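Local atomic coordinates of putative lipoprotein YcdA (Bacillus subtilis subsp. subtilis str. 168, PDB entry 4R4G), a protein that is of unknown function but, as a putative lipoprotein, is probably held at the cell membrane by a lipid and joins an Ig-like domain to a domain of helices and strands. Residues A[38-49]-A[91-102]; A[189-199]-A[269-279]. One frame throughout, in Å; residues are numbered along the deposited sequence.

Each of the two domains of this elongated chain contributes one contact. Interaction 1 pairs strands 39-48 and 93-102 in the N-terminal Ig-like domain (DUF4352 family); interaction 2 sets the end of helix 174-192 and the loop after it against helix 268-283 in the C-terminal domain (DUF5105 family). Their centres lie about 62 Å apart, on opposite sides of the chain's centre, and their nearest atoms are about 39 Å apart, so neither touches the other. The first is a continuous backbone ladder; the second rests on side chains. Tetraethylene glycol molecules, probably from the crystallisation liquor, lie near both: one about 6 Å from the Leu39 side chain, another about 4 Å from that of Tyr189.

Interaction 1 of 2, residues A[38-49]-A[91-102]; sequences QLVLKVNVAVKN and DKSVEGNLFFVV
Val45 N donates to Gly96 O at 2.8 Å, and Gly96 N returns a bond to Val45 O, closing one hydrogen-bonded pair in an antiparallel ladder of the Ig-like domain. Four further hydrogen-bonded pairs, from Leu39 with Val102 to Val47 with Val94, alternate with non-hydrogen-bonded ones. Beyond the last pair, Asn49 N still bonds to Lys92 O and Asp91 N to Asn49 O. Strand 93-102 is outermost in its sheet, whereas 39-48 also pairs with strand 16-25.

The alternation sends Leu41, Val43, Val45, Leu98, Phe100 and Val102 to one face, where strands 62-66 and 107-112 of the second sheet cover several of them. There Val45 CG1 meets Leu98 CD1 at 3.7 Å, the two side chains crossing near a right angle, and Val102 CG2 lies 3.7 Å from Leu41 CB.

The other face is more polar. Asn44 ND2 donates a hydrogen bond to Asn97 OD1 at 3.0 Å. The acceptor lies in the plane of the Asn44 amide, but the donor stands 66° out of the Asn97 carbonyl plane, and the two amides are turned 72° against each other. A bond from Asn97 ND2 to Glu81 O, outside the two strands, is consistent with this rotation of the Asn97 amide, while Glu95 OE1 is salt-bridged to Lys20. With CG anti to the backbone N (chi1 -175°), Lys42 runs extended alongside Phe99, its CG 3.7 Å from Phe99 CE2. One ring atom further back, Val40 CG1 sits at the ring edge, 3.9 Å from Phe99 CD2.

Interaction 2 of 2, residues A[189-199]-A[269-279]; sequences YLSASGLSSTY and EEAVKYALQVY
Helix 268-283 faces the end of helix 174-192 and the loop beyond it with the backbones well separated: the CA atoms of Leu195 and Val272 are 9.4 Å apart, those of Tyr199 and Lys273 9.5 Å. A Schellman motif ends helix 174-192, with Gly194 at positive phi and Leu195 N bonded to Leu190 O, and the chain then turns so that Leu195 and Tyr199 meet helix 268-283 within the C-terminal domain.

Val272 and Leu276 meet Leu195 and Tyr199; Tyr279, about a turn further on, meets Tyr189. The two methyls of Leu276 serve different neighbours: CD1 lies over one face of the Tyr199 ring in a CH-pi contact, 4.1 Å from the centroid, while CD2 meets Leu195 CD1 tip to tip at 3.8 Å and also reaches the edge of Tyr189. Extended away from its backbone N (chi1 176°), the Tyr189 side chain reaches helix 268-283 and turns the edge of its ring to the face of Tyr279, planes at 87°. Helix 203-219 adds Ile208 against Leu276 and Ile212 against Tyr279.

On the flank, Lys273 crosses Tyr199 at about a right angle, CG near the ring plane. The extended Lys273 chain passes Tyr199 OH and ends in a salt bridge, Lys273 NZ meeting Glu269 OE2 at 2.8 Å from above the carboxylate plane.

Interaction 1 of 2, residues A[38-49]-A[91-102]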
loop_
_atom_site.group_PDB
_atom_site.type_symbol
_atom_site.label_atom_id
_atom_site.label_comp_id
_atom_site.label_asym_id
_atom_site.label_seq_id
_atom_site.Cartn_x
_atom_site.Cartn_y
_atom_site.Cartn_z
ATOM N N GLN A 38 -3.202 -11.111 -9.676
ATOM C CA GLN A 38 -4.141 -11.998 -8.997
ATOM C C GLN A 38 -4.427 -11.522 -7.603
ATOM O O GLN A 38 -3.639 -10.767 -7.014
ATOM C CB GLN A 38 -3.641 -13.445 -8.961
ATOM C CG GLN A 38 -3.871 -14.150 -10.271
ATOM C CD GLN A 38 -3.280 -15.525 -10.334
ATOM O OE1 GLN A 38 -2.181 -15.790 -9.833
ATOM N NE2 GLN A 38 -3.981 -16.427 -11.007
ATOM N N LEU A 39 -5.579 -11.972 -7.082
ATOM C CA LEU A 39 -6.046 -11.703 -5.732
ATOM C C LEU A 39 -6.214 -13.023 -5.013
ATOM O O LEU A 39 -5.973 -14.094 -5.590
ATOM C CB LEU A 39 -7.368 -10.914 -5.750
ATOM C CG LEU A 39 -7.325 -9.499 -6.331
ATOM C CD1 LEU A 39 -8.707 -8.887 -6.341
ATOM C CD2 LEU A 39 -6.371 -8.587 -5.527
ATOM N N VAL A 40 -6.615 -12.958 -3.755
ATOM C CA VAL A 40 -6.857 -14.149 -2.962
ATOM C C VAL A 40 -8.298 -14.064 -2.521
ATOM O O VAL A 40 -8.686 -13.048 -1.944
ATOM C CB VAL A 40 -5.841 -14.289 -1.792
ATOM C CG1 VAL A 40 -6.265 -15.376 -0.802
ATOM C CG2 VAL A 40 -4.442 -14.570 -2.331
ATOM N N LEU A 41 -9.108 -15.088 -2.841
ATOM C CA LEU A 41 -10.512 -15.101 -2.453
ATOM C C LEU A 41 -10.615 -15.676 -1.047
ATOM O O LEU A 41 -10.178 -16.805 -0.809
ATOM C CB LEU A 41 -11.345 -15.898 -3.468
ATOM C CG LEU A 41 -12.866 -15.872 -3.304
ATOM C CD1 LEU A 41 -13.457 -14.595 -3.870
ATOM C CD2 LEU A 41 -13.483 -17.062 -3.970
ATOM N N LYS A 42 -11.126 -14.861 -0.099
ATOM C CA LYS A 42 -11.298 -15.254 1.307
ATOM C C LYS A 42 -12.756 -15.626 1.500
ATOM O O LYS A 42 -13.639 -14.764 1.415
ATOM C CB LYS A 42 -10.843 -14.123 2.262
ATOM C CG LYS A 42 -10.859 -14.453 3.754
ATOM C CD LYS A 42 -10.267 -13.306 4.550
ATOM C CE LYS A 42 -10.705 -13.270 5.990
ATOM N NZ LYS A 42 -9.812 -12.403 6.815
ATOM N N VAL A 43 -13.006 -16.923 1.694
ATOM C CA VAL A 43 -14.337 -17.504 1.884
ATOM C C VAL A 43 -14.438 -17.995 3.340
ATOM O O VAL A 43 -13.734 -18.933 3.709
ATOM C CB VAL A 43 -14.638 -18.636 0.854
ATOM C CG1 VAL A 43 -16.093 -19.084 0.918
ATOM C CG2 VAL A 43 -14.276 -18.211 -0.566
ATOM N N ASN A 44 -15.259 -17.318 4.174
ATOM C CA ASN A 44 -15.480 -17.729 5.563
ATOM C C ASN A 44 -16.615 -18.718 5.539
ATOM O O ASN A 44 -17.680 -18.402 5.012
ATOM C CB ASN A 44 -15.773 -16.540 6.515
ATOM C CG ASN A 44 -15.866 -16.955 7.972
ATOM O OD1 ASN A 44 -16.911 -17.398 8.476
ATOM N ND2 ASN A 44 -14.755 -16.883 8.670
ATOM N N VAL A 45 -16.360 -19.933 6.022
ATOM C CA VAL A 45 -17.329 -21.014 6.014
ATOM C C VAL A 45 -17.575 -21.495 7.434
ATOM O O VAL A 45 -16.779 -21.219 8.331
ATOM C CB VAL A 45 -16.906 -22.209 5.090
ATOM C CG1 VAL A 45 -16.788 -21.784 3.626
ATOM C CG2 VAL A 45 -15.624 -22.891 5.580
ATOM N N ALA A 46 -18.664 -22.258 7.602
ATOM C CA ALA A 46 -19.084 -22.929 8.821
ATOM C C ALA A 46 -19.540 -24.301 8.442
ATOM O O ALA A 46 -20.310 -24.437 7.488
ATOM C CB ALA A 46 -20.200 -22.160 9.492
ATOM N N VAL A 47 -19.012 -25.331 9.117
ATOM C CA VAL A 47 -19.374 -26.714 8.806
ATOM C C VAL A 47 -20.018 -27.346 10.043
ATOM O O VAL A 47 -19.348 -27.532 11.056
ATOM C CB VAL A 47 -18.187 -27.565 8.253
ATOM C CG1 VAL A 47 -18.665 -28.937 7.765
ATOM C CG2 VAL A 47 -17.465 -26.835 7.127
ATOM N N LYS A 48 -21.326 -27.650 9.953
ATOM C CA LYS A 48 -22.120 -28.308 11.007
ATOM C C LYS A 48 -22.181 -29.812 10.734
ATOM O O LYS A 48 -22.477 -30.206 9.601
ATOM C CB LYS A 48 -23.545 -27.703 11.070
ATOM C CG LYS A 48 -24.393 -28.179 12.253
ATOM C CD LYS A 48 -25.300 -27.078 12.833
ATOM C CE LYS A 48 -26.111 -27.595 14.004
ATOM N NZ LYS A 48 -26.763 -26.506 14.774
ATOM N N ASN A 49 -21.879 -30.651 11.744
ATOM C CA ASN A 49 -21.950 -32.108 11.577
ATOM C C ASN A 49 -23.415 -32.518 11.738
ATOM O O ASN A 49 -23.917 -32.532 12.862
ATOM C CB ASN A 49 -21.022 -32.845 12.572
ATOM C CG ASN A 49 -20.997 -34.368 12.488
ATOM O OD1 ASN A 49 -21.734 -35.017 11.732
ATOM N ND2 ASN A 49 -20.140 -34.984 13.289
ATOM N N ASP A 91 -24.020 -32.422 15.630
ATOM C CA ASP A 91 -24.559 -31.063 15.770
ATOM C C ASP A 91 -23.480 -30.033 16.202
ATOM O O ASP A 91 -23.798 -28.850 16.402
ATOM C CB ASP A 91 -25.799 -31.046 16.687
ATOM C CG ASP A 91 -26.981 -31.845 16.133
ATOM O OD1 ASP A 91 -26.745 -32.888 15.467
ATOM O OD2 ASP A 91 -28.135 -31.444 16.386
ATOM N N LYS A 92 -22.187 -30.449 16.247
ATOM C CA LYS A 92 -21.072 -29.530 16.559
ATOM C C LYS A 92 -20.637 -28.771 15.287
ATOM O O LYS A 92 -20.739 -29.321 14.190
ATOM C CB LYS A 92 -19.872 -30.281 17.159
ATOM C CG LYS A 92 -19.895 -30.441 18.683
ATOM C CD LYS A 92 -18.711 -31.286 19.212
ATOM C CE LYS A 92 -17.348 -30.614 19.129
ATOM N NZ LYS A 92 -16.236 -31.563 19.413
ATOM N N SER A 93 -20.139 -27.530 15.423
ATOM C CA SER A 93 -19.732 -26.766 14.245
ATOM C C SER A 93 -18.363 -26.124 14.361
ATOM O O SER A 93 -17.999 -25.567 15.398
ATOM C CB SER A 93 -20.750 -25.676 13.921
ATOM O OG SER A 93 -22.051 -26.211 13.752
ATOM N N VAL A 94 -17.625 -26.161 13.248
ATOM C CA VAL A 94 -16.331 -25.506 13.100
ATOM C C VAL A 94 -16.557 -24.341 12.146
ATOM O O VAL A 94 -17.426 -24.417 11.281
ATOM C CB VAL A 94 -15.210 -26.484 12.645
ATOM C CG1 VAL A 94 -15.415 -26.971 11.213
ATOM C CG2 VAL A 94 -13.827 -25.868 12.821
ATOM N N GLU A 95 -15.828 -23.262 12.330
ATOM C CA GLU A 95 -15.948 -22.082 11.484
ATOM C C GLU A 95 -14.528 -21.538 11.204
ATOM O O GLU A 95 -13.637 -21.639 12.053
ATOM C CB GLU A 95 -16.872 -21.045 12.167
ATOM C CG GLU A 95 -17.421 -19.946 11.261
ATOM C CD GLU A 95 -18.112 -18.771 11.941
ATOM O OE1 GLU A 95 -19.053 -19.010 12.737
ATOM O OE2 GLU A 95 -17.759 -17.611 11.620
ATOM N N GLY A 96 -14.312 -21.025 10.003
ATOM C CA GLY A 96 -13.005 -20.505 9.621
ATOM C C GLY A 96 -12.949 -20.055 8.182
ATOM O O GLY A 96 -13.914 -20.228 7.431
ATOM N N ASN A 97 -11.814 -19.495 7.790
ATOM C CA ASN A 97 -11.609 -18.944 6.458
ATOM C C ASN A 97 -10.836 -19.872 5.542
ATOM O O ASN A 97 -9.972 -20.629 6.004
ATOM C CB ASN A 97 -10.846 -17.614 6.539
ATOM C CG ASN A 97 -11.560 -16.492 7.226
ATOM O OD1 ASN A 97 -12.596 -15.998 6.779
ATOM N ND2 ASN A 97 -10.931 -15.966 8.250
ATOM N N LEU A 98 -11.103 -19.739 4.225
ATOM C CA LEU A 98 -10.453 -20.467 3.148
ATOM C C LEU A 98 -9.911 -19.446 2.183
ATOM O O LEU A 98 -10.497 -18.381 2.015
ATOM C CB LEU A 98 -11.396 -21.454 2.447
ATOM C CG LEU A 98 -12.275 -22.352 3.294
ATOM C CD1 LEU A 98 -13.396 -22.881 2.465
ATOM C CD2 LEU A 98 -11.472 -23.497 3.950
ATOM N N PHE A 99 -8.764 -19.738 1.585
ATOM C CA PHE A 99 -8.064 -18.808 0.715
ATOM C C PHE A 99 -7.682 -19.493 -0.591
ATOM O O PHE A 99 -7.157 -20.614 -0.579
ATOM C CB PHE A 99 -6.814 -18.280 1.440
ATOM C CG PHE A 99 -7.077 -17.621 2.774
ATOM C CD1 PHE A 99 -7.188 -18.380 3.932
ATOM C CD2 PHE A 99 -7.140 -16.235 2.884
ATOM C CE1 PHE A 99 -7.437 -17.774 5.162
ATOM C CE2 PHE A 99 -7.391 -15.629 4.113
ATOM C CZ PHE A 99 -7.556 -16.402 5.239
ATOM N N PHE A 100 -7.962 -18.822 -1.717
ATOM C CA PHE A 100 -7.722 -19.365 -3.040
ATOM C C PHE A 100 -7.209 -18.308 -3.973
ATOM O O PHE A 100 -7.732 -17.200 -3.986
ATOM C CB PHE A 100 -9.008 -19.974 -3.618
ATOM C CG PHE A 100 -9.585 -21.110 -2.811
ATOM C CD1 PHE A 100 -9.073 -22.397 -2.925
ATOM C CD2 PHE A 100 -10.650 -20.897 -1.941
ATOM C CE1 PHE A 100 -9.597 -23.444 -2.168
ATOM C CE2 PHE A 100 -11.185 -21.949 -1.197
ATOM C CZ PHE A 100 -10.643 -23.211 -1.301
ATOM N N VAL A 101 -6.208 -18.668 -4.778
ATOM C CA VAL A 101 -5.598 -17.784 -5.766
ATOM C C VAL A 101 -6.572 -17.681 -6.939
ATOM O O VAL A 101 -6.874 -18.696 -7.567
ATOM C CB VAL A 101 -4.200 -18.312 -6.199
ATOM C CG1 VAL A 101 -3.528 -17.360 -7.168
ATOM C CG2 VAL A 101 -3.310 -18.592 -4.995
ATOM N N VAL A 102 -7.058 -16.459 -7.213
ATOM C CA VAL A 102 -8.058 -16.151 -8.245
ATOM C C VAL A 102 -7.732 -14.876 -9.042
ATOM O O VAL A 102 -7.090 -13.948 -8.546
ATOM C CB VAL A 102 -9.489 -15.991 -7.623
ATOM C CG1 VAL A 102 -10.012 -17.304 -7.066
ATOM C CG2 VAL A 102 -9.549 -14.878 -6.561
#

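Interaction 2 of 2, residues A[189-199]-A[269-279]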
loop_
_atom_site.group_PDB
_atom_site.type_symbol
_atom_site.label_atom_id
_atom_site.label_comp_id
_atom_site.label_asym_id
_atom_site.label_seq_id
_atom_site.Cartn_x
_atom_site.Cartn_y
_atom_site.Cartn_z
ATOM N N TYR A 189 18.822 20.819 5.603
ATOM C CA TYR A 189 19.469 21.461 4.458
ATOM C C TYR A 189 20.698 22.245 4.939
ATOM O O TYR A 189 21.787 22.068 4.388
ATOM C CB TYR A 189 18.487 22.376 3.675
ATOM C CG TYR A 189 19.158 23.119 2.536
ATOM C CD1 TYR A 189 19.295 22.535 1.279
ATOM C CD2 TYR A 189 19.718 24.380 2.732
ATOM C CE1 TYR A 189 19.964 23.190 0.244
ATOM C CE2 TYR A 189 20.401 25.037 1.709
ATOM C CZ TYR A 189 20.516 24.442 0.464
ATOM O OH TYR A 189 21.181 25.093 -0.546
ATOM N N LEU A 190 20.512 23.105 5.963
ATOM C CA LEU A 190 21.551 23.948 6.557
ATOM C C LEU A 190 22.745 23.145 7.046
ATOM O O LEU A 190 23.886 23.546 6.805
ATOM C CB LEU A 190 20.989 24.753 7.730
ATOM C CG LEU A 190 20.015 25.858 7.406
ATOM C CD1 LEU A 190 19.523 26.493 8.670
ATOM C CD2 LEU A 190 20.645 26.909 6.503
ATOM N N SER A 191 22.482 22.021 7.739
ATOM C CA SER A 191 23.520 21.147 8.268
ATOM C C SER A 191 24.288 20.470 7.129
ATOM O O SER A 191 25.522 20.479 7.155
ATOM C CB SER A 191 22.923 20.114 9.218
ATOM O OG SER A 191 22.526 20.734 10.431
ATOM N N ALA A 192 23.563 19.953 6.104
ATOM C CA ALA A 192 24.136 19.283 4.925
ATOM C C ALA A 192 24.997 20.232 4.067
ATOM O O ALA A 192 25.902 19.760 3.370
ATOM C CB ALA A 192 23.033 18.675 4.072
ATOM N N SER A 193 24.719 21.554 4.118
ATOM C CA SER A 193 25.469 22.560 3.365
ATOM C C SER A 193 26.292 23.488 4.303
ATOM O O SER A 193 26.696 24.582 3.899
ATOM C CB SER A 193 24.525 23.370 2.479
ATOM O OG SER A 193 23.607 24.121 3.253
ATOM N N GLY A 194 26.526 23.025 5.534
ATOM C CA GLY A 194 27.303 23.702 6.570
ATOM C C GLY A 194 27.056 25.182 6.788
ATOM O O GLY A 194 27.980 25.904 7.172
ATOM N N LEU A 195 25.817 25.647 6.550
ATOM C CA LEU A 195 25.440 27.051 6.729
ATOM C C LEU A 195 25.005 27.324 8.160
ATOM O O LEU A 195 24.636 26.385 8.871
ATOM C CB LEU A 195 24.308 27.445 5.772
ATOM C CG LEU A 195 24.656 27.591 4.305
ATOM C CD1 LEU A 195 23.409 27.609 3.478
ATOM C CD2 LEU A 195 25.451 28.856 4.049
ATOM N N SER A 196 25.020 28.616 8.571
ATOM C CA SER A 196 24.599 29.065 9.903
ATOM C C SER A 196 23.127 28.698 10.152
ATOM O O SER A 196 22.323 28.748 9.214
ATOM C CB SER A 196 24.798 30.569 10.049
ATOM N N SER A 197 22.777 28.314 11.410
ATOM C CA SER A 197 21.405 27.950 11.812
ATOM C C SER A 197 20.486 29.205 11.825
ATOM O O SER A 197 19.285 29.098 12.095
ATOM C CB SER A 197 21.408 27.256 13.173
ATOM N N THR A 198 21.078 30.385 11.502
ATOM C CA THR A 198 20.447 31.704 11.380
ATOM C C THR A 198 19.424 31.663 10.224
ATOM O O THR A 198 18.237 31.925 10.448
ATOM C CB THR A 198 21.529 32.799 11.176
ATOM O OG1 THR A 198 22.188 32.605 9.919
ATOM C CG2 THR A 198 22.563 32.837 12.304
ATOM N N TYR A 199 19.893 31.246 9.009
ATOM C CA TYR A 199 19.145 31.107 7.745
ATOM C C TYR A 199 17.868 30.225 7.852
ATOM O O TYR A 199 17.102 30.189 6.883
ATOM C CB TYR A 199 20.049 30.497 6.642
ATOM C CG TYR A 199 21.112 31.397 6.045
ATOM C CD1 TYR A 199 20.786 32.347 5.079
ATOM C CD2 TYR A 199 22.460 31.211 6.346
ATOM C CE1 TYR A 199 21.763 33.158 4.502
ATOM C CE2 TYR A 199 23.447 32.011 5.769
ATOM C CZ TYR A 199 23.093 32.983 4.846
ATOM O OH TYR A 199 24.058 33.776 4.268
ATOM N N GLU A 269 29.430 36.351 1.722
ATOM C CA GLU A 269 28.043 36.430 2.184
ATOM C C GLU A 269 27.104 36.795 1.016
ATOM O O GLU A 269 26.105 36.086 0.813
ATOM C CB GLU A 269 27.891 37.426 3.351
ATOM C CG GLU A 269 26.651 37.167 4.200
ATOM C CD GLU A 269 26.221 38.243 5.183
ATOM O OE1 GLU A 269 26.613 39.420 5.004
ATOM O OE2 GLU A 269 25.436 37.916 6.103
ATOM N N GLU A 270 27.438 37.877 0.250
ATOM C CA GLU A 270 26.675 38.351 -0.921
ATOM C C GLU A 270 26.379 37.200 -1.910
ATOM O O GLU A 270 25.222 36.991 -2.298
ATOM C CB GLU A 270 27.449 39.453 -1.665
ATOM C CG GLU A 270 27.448 40.837 -1.033
ATOM C CD GLU A 270 28.521 41.757 -1.590
ATOM O OE1 GLU A 270 28.431 42.142 -2.780
ATOM O OE2 GLU A 270 29.462 42.087 -0.832
ATOM N N ALA A 271 27.451 36.456 -2.287
ATOM C CA ALA A 271 27.455 35.333 -3.218
ATOM C C ALA A 271 26.702 34.121 -2.671
ATOM O O ALA A 271 26.035 33.438 -3.449
ATOM C CB ALA A 271 28.882 34.947 -3.558
ATOM N N VAL A 272 26.805 33.846 -1.348
ATOM C CA VAL A 272 26.097 32.731 -0.703
ATOM C C VAL A 272 24.593 33.018 -0.744
ATOM O O VAL A 272 23.828 32.164 -1.183
ATOM C CB VAL A 272 26.609 32.449 0.740
ATOM C CG1 VAL A 272 25.556 31.736 1.596
ATOM C CG2 VAL A 272 27.894 31.635 0.705
ATOM N N LYS A 273 24.189 34.232 -0.331
ATOM C CA LYS A 273 22.793 34.662 -0.317
ATOM C C LYS A 273 22.190 34.593 -1.726
ATOM O O LYS A 273 21.086 34.063 -1.874
ATOM C CB LYS A 273 22.650 36.061 0.311
ATOM C CG LYS A 273 22.504 35.961 1.837
ATOM C CD LYS A 273 22.982 37.186 2.612
ATOM C CE LYS A 273 22.848 36.959 4.103
ATOM N NZ LYS A 273 22.961 38.222 4.878
ATOM N N TYR A 274 22.948 35.015 -2.759
ATOM C CA TYR A 274 22.500 34.955 -4.147
ATOM C C TYR A 274 22.332 33.502 -4.597
ATOM O O TYR A 274 21.379 33.195 -5.321
ATOM C CB TYR A 274 23.470 35.704 -5.071
ATOM C CG TYR A 274 23.120 35.601 -6.542
ATOM C CD1 TYR A 274 22.088 36.362 -7.090
ATOM C CD2 TYR A 274 23.821 34.749 -7.389
ATOM C CE1 TYR A 274 21.758 36.267 -8.445
ATOM C CE2 TYR A 274 23.502 34.647 -8.743
ATOM C CZ TYR A 274 22.483 35.423 -9.272
ATOM O OH TYR A 274 22.171 35.314 -10.609
ATOM N N ALA A 275 23.255 32.609 -4.183
ATOM C CA ALA A 275 23.186 31.200 -4.543
ATOM C C ALA A 275 21.893 30.587 -3.995
ATOM O O ALA A 275 21.210 29.878 -4.719
ATOM C CB ALA A 275 24.401 30.462 -4.014
ATOM N N LEU A 276 21.512 30.936 -2.753
ATOM C CA LEU A 276 20.298 30.437 -2.110
ATOM C C LEU A 276 19.030 30.988 -2.792
ATOM O O LEU A 276 17.939 30.408 -2.638
ATOM C CB LEU A 276 20.309 30.798 -0.605
ATOM C CG LEU A 276 21.439 30.193 0.247
ATOM C CD1 LEU A 276 21.598 30.935 1.527
ATOM C CD2 LEU A 276 21.234 28.707 0.516
ATOM N N GLN A 277 19.182 32.110 -3.525
ATOM C CA GLN A 277 18.107 32.765 -4.259
ATOM C C GLN A 277 17.854 32.088 -5.613
ATOM O O GLN A 277 16.690 31.926 -5.988
ATOM C CB GLN A 277 18.418 34.250 -4.485
ATOM C CG GLN A 277 18.237 35.146 -3.269
ATOM C CD GLN A 277 18.842 36.524 -3.471
ATOM O OE1 GLN A 277 18.834 37.097 -4.579
ATOM N NE2 GLN A 277 19.374 37.092 -2.389
ATOM N N VAL A 278 18.928 31.757 -6.377
ATOM C CA VAL A 278 18.785 31.129 -7.695
ATOM C C VAL A 278 18.379 29.658 -7.570
ATOM O O VAL A 278 17.704 29.164 -8.478
ATOM C CB VAL A 278 20.017 31.271 -8.625
ATOM C CG1 VAL A 278 20.173 32.700 -9.126
ATOM C CG2 VAL A 278 21.300 30.771 -7.968
ATOM N N TYR A 279 18.789 28.970 -6.461
ATOM C CA TYR A 279 18.526 27.548 -6.168
ATOM C C TYR A 279 17.071 27.156 -6.543
ATOM O O TYR A 279 16.919 26.268 -7.387
ATOM C CB TYR A 279 18.832 27.188 -4.691
ATOM C CG TYR A 279 18.821 25.699 -4.404
ATOM C CD1 TYR A 279 17.642 24.958 -4.475
ATOM C CD2 TYR A 279 19.982 25.033 -4.032
ATOM C CE1 TYR A 279 17.634 23.580 -4.241
ATOM C CE2 TYR A 279 19.987 23.653 -3.803
ATOM C CZ TYR A 279 18.805 22.935 -3.883
ATOM O OH TYR A 279 18.807 21.580 -3.647
#